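Local coordinates for protein aldehyde dehydrogenase (Burkholderia cenocepacia, PDB 4O6R) that probably oxidises aldehydes with NAD(P)+ as cofactor, as expected for a member of the aldehyde dehydrogenase family, and binds adenosine monophosphate in this crystal, at residues A[353-359]-A[372-378]. Residues are numbered along the deposited sequence; the frame is centred on the assembly and turned at random. Where two conformers were deposited one is given.
Sequences RVLTGGS and VRPTIVE
R353 and E378 form a hydrogen-bonded pair where strands 353-356 and 375-378 run antiparallel at 144°, with V354 and V377 the next, non-hydrogen-bonded pair. Beyond it L355 N bonds I376 O and I376 N bonds T356 O, two residues facing one, much as in a classic beta bulge. On the V354 face, CG2 of V354 meets CG2 of V377 at 4.1 Å, and A347 of helix 334-349 also touches V377. On the other face, where I376 meets helix 302-315, T356 CG2 lies against I376 CD1 (3.8 Å); chi1 of -172° puts that methyl between N and the carbonyl carbon and turns OG1 to S314 OG and a water shared with P374 O. R353 and E378 run side by side; at 4.1 Å, NH1 and OE1 are too far for a salt bridge and a water spans them, whereas OE2 pairs with R400. Strand 353-356 is one of two edge strands, within this chain, of a mixed sheet that by family resemblance belongs to the catalytic domain; 375-378 in turn runs parallel to 395-401. T375 OG1 receives a weak bond from G358 N (2.7 Å) and donates to R373 O, joining the loop after strand 353-356 to the residues leading into strand 375-378. S359 O accepts R373 N at 3.0 Å and, in the conformer given, whose placement is tentative, lies over one face of the R373 guanidinium.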
loop_
_atom_site.group_PDB
_atom_site.type_symbol
_atom_site.label_atom_id
_atom_site.label_comp_id
_atom_site.label_asym_id
_atom_site.label_seq_id
_atom_site.Cartn_x
_atom_site.Cartn_y
_atom_site.Cartn_z
ATOM N N ARG A 353 -47.376 16.602 -0.227
ATOM C CA ARG A 353 -48.446 15.668 -0.501
ATOM C C ARG A 353 -48.097 14.318 0.060
ATOM O O ARG A 353 -47.152 13.648 -0.430
ATOM C CB ARG A 353 -48.710 15.538 -2.001
ATOM C CG ARG A 353 -49.162 16.819 -2.623
ATOM C CD ARG A 353 -49.282 16.640 -4.110
ATOM N NE ARG A 353 -50.263 15.606 -4.374
ATOM C CZ ARG A 353 -50.162 14.734 -5.358
ATOM N NH1 ARG A 353 -49.132 14.769 -6.193
ATOM N NH2 ARG A 353 -51.104 13.824 -5.512
ATOM N N VAL A 354 -48.849 13.908 1.077
ATOM C CA VAL A 354 -48.683 12.562 1.625
ATOM C C VAL A 354 -49.366 11.557 0.685
ATOM O O VAL A 354 -50.590 11.513 0.597
ATOM C CB VAL A 354 -49.253 12.420 3.041
ATOM C CG1 VAL A 354 -48.954 11.030 3.595
ATOM C CG2 VAL A 354 -48.648 13.447 3.973
ATOM N N LEU A 355 -48.569 10.769 -0.021
ATOM C CA LEU A 355 -49.092 9.851 -1.040
ATOM C C LEU A 355 -49.531 8.519 -0.440
ATOM O O LEU A 355 -50.424 7.878 -0.971
ATOM C CB LEU A 355 -48.064 9.647 -2.142
ATOM C CG LEU A 355 -47.609 10.918 -2.862
ATOM C CD1 LEU A 355 -46.597 10.612 -3.955
ATOM C CD2 LEU A 355 -48.834 11.621 -3.456
ATOM N N THR A 356 -48.899 8.107 0.665
ATOM C CA THR A 356 -49.373 6.969 1.467
ATOM C C THR A 356 -48.794 7.094 2.869
ATOM O O THR A 356 -47.799 7.814 3.091
ATOM C CB THR A 356 -48.986 5.597 0.864
ATOM O OG1 THR A 356 -49.632 4.530 1.604
ATOM C CG2 THR A 356 -47.470 5.363 0.918
ATOM N N GLY A 357 -49.453 6.444 3.821
ATOM C CA GLY A 357 -48.966 6.379 5.179
ATOM C C GLY A 357 -49.127 7.661 5.945
ATOM O O GLY A 357 -50.092 8.382 5.749
ATOM N N GLY A 358 -48.201 7.905 6.863
ATOM C CA GLY A 358 -48.260 9.117 7.698
ATOM C C GLY A 358 -48.899 8.929 9.058
ATOM O O GLY A 358 -48.982 9.871 9.852
ATOM N N SER A 359 -49.356 7.724 9.363
ATOM C CA SER A 359 -49.960 7.495 10.674
ATOM C C SER A 359 -49.814 6.042 11.102
ATOM O O SER A 359 -49.335 5.204 10.337
ATOM C CB SER A 359 -51.413 7.948 10.681
ATOM O OG SER A 359 -52.142 7.199 9.769
ATOM N N VAL A 372 -45.542 3.033 12.806
ATOM C CA VAL A 372 -46.017 3.968 11.803
ATOM C C VAL A 372 -45.927 3.318 10.421
ATOM O O VAL A 372 -45.014 2.531 10.151
ATOM C CB VAL A 372 -45.271 5.315 11.900
ATOM C CG1 VAL A 372 -43.798 5.174 11.623
ATOM C CG2 VAL A 372 -45.878 6.340 10.962
ATOM N N ARG A 373 -46.881 3.626 9.558
ATOM C CA ARG A 373 -46.894 3.068 8.216
ATOM C C ARG A 373 -45.819 3.710 7.340
ATOM O O ARG A 373 -45.420 4.835 7.584
ATOM C CB ARG A 373 -48.255 3.273 7.556
ATOM C CG ARG A 373 -49.377 2.510 8.252
ATOM C CD ARG A 373 -50.718 2.770 7.593
ATOM N NE ARG A 373 -50.898 4.195 7.346
ATOM C CZ ARG A 373 -51.772 4.982 7.961
ATOM N NH1 ARG A 373 -51.781 6.269 7.635
ATOM N NH2 ARG A 373 -52.656 4.502 8.869
ATOM N N PRO A 374 -45.344 2.975 6.331
ATOM C CA PRO A 374 -44.416 3.555 5.357
ATOM C C PRO A 374 -45.031 4.808 4.774
ATOM O O PRO A 374 -46.193 4.789 4.358
ATOM C CB PRO A 374 -44.278 2.462 4.292
ATOM C CG PRO A 374 -44.596 1.194 5.005
ATOM C CD PRO A 374 -45.612 1.548 6.070
ATOM N N THR A 375 -44.277 5.892 4.804
ATOM C CA THR A 375 -44.789 7.216 4.494
ATOM C C THR A 375 -43.978 7.820 3.329
ATOM O O THR A 375 -42.747 7.782 3.335
ATOM C CB THR A 375 -44.724 8.096 5.741
ATOM O OG1 THR A 375 -45.527 7.517 6.781
ATOM C CG2 THR A 375 -45.229 9.464 5.465
ATOM N N ILE A 376 -44.700 8.301 2.322
ATOM C CA ILE A 376 -44.145 8.914 1.126
ATOM C C ILE A 376 -44.764 10.297 0.954
ATOM O O ILE A 376 -45.987 10.412 0.844
ATOM C CB ILE A 376 -44.457 8.045 -0.121
ATOM C CG1 ILE A 376 -43.823 6.671 0.009
ATOM C CG2 ILE A 376 -43.955 8.705 -1.412
ATOM C CD1 ILE A 376 -44.303 5.711 -1.065
ATOM N N VAL A 377 -43.923 11.332 0.905
ATOM C CA VAL A 377 -44.382 12.704 0.802
ATOM C C VAL A 377 -43.714 13.364 -0.377
ATOM O O VAL A 377 -42.486 13.388 -0.449
ATOM C CB VAL A 377 -44.008 13.540 2.046
ATOM C CG1 VAL A 377 -44.386 14.987 1.846
ATOM C CG2 VAL A 377 -44.676 12.985 3.277
ATOM N N GLU A 378 -44.508 13.917 -1.286
ATOM C CA GLU A 378 -43.950 14.713 -2.347
ATOM C C GLU A 378 -43.820 16.152 -1.869
ATOM O O GLU A 378 -44.827 16.773 -1.522
ATOM C CB GLU A 378 -44.768 14.591 -3.617
ATOM C CG GLU A 378 -44.089 15.275 -4.788
ATOM C CD GLU A 378 -44.302 14.583 -6.144
ATOM O OE1 GLU A 378 -45.168 13.691 -6.322
ATOM O OE2 GLU A 378 -43.577 14.979 -7.050
HETATM O O HOH W 1 -47.477 12.398 -6.991
HETATM O O HOH W 2 -48.287 3.171 3.623
#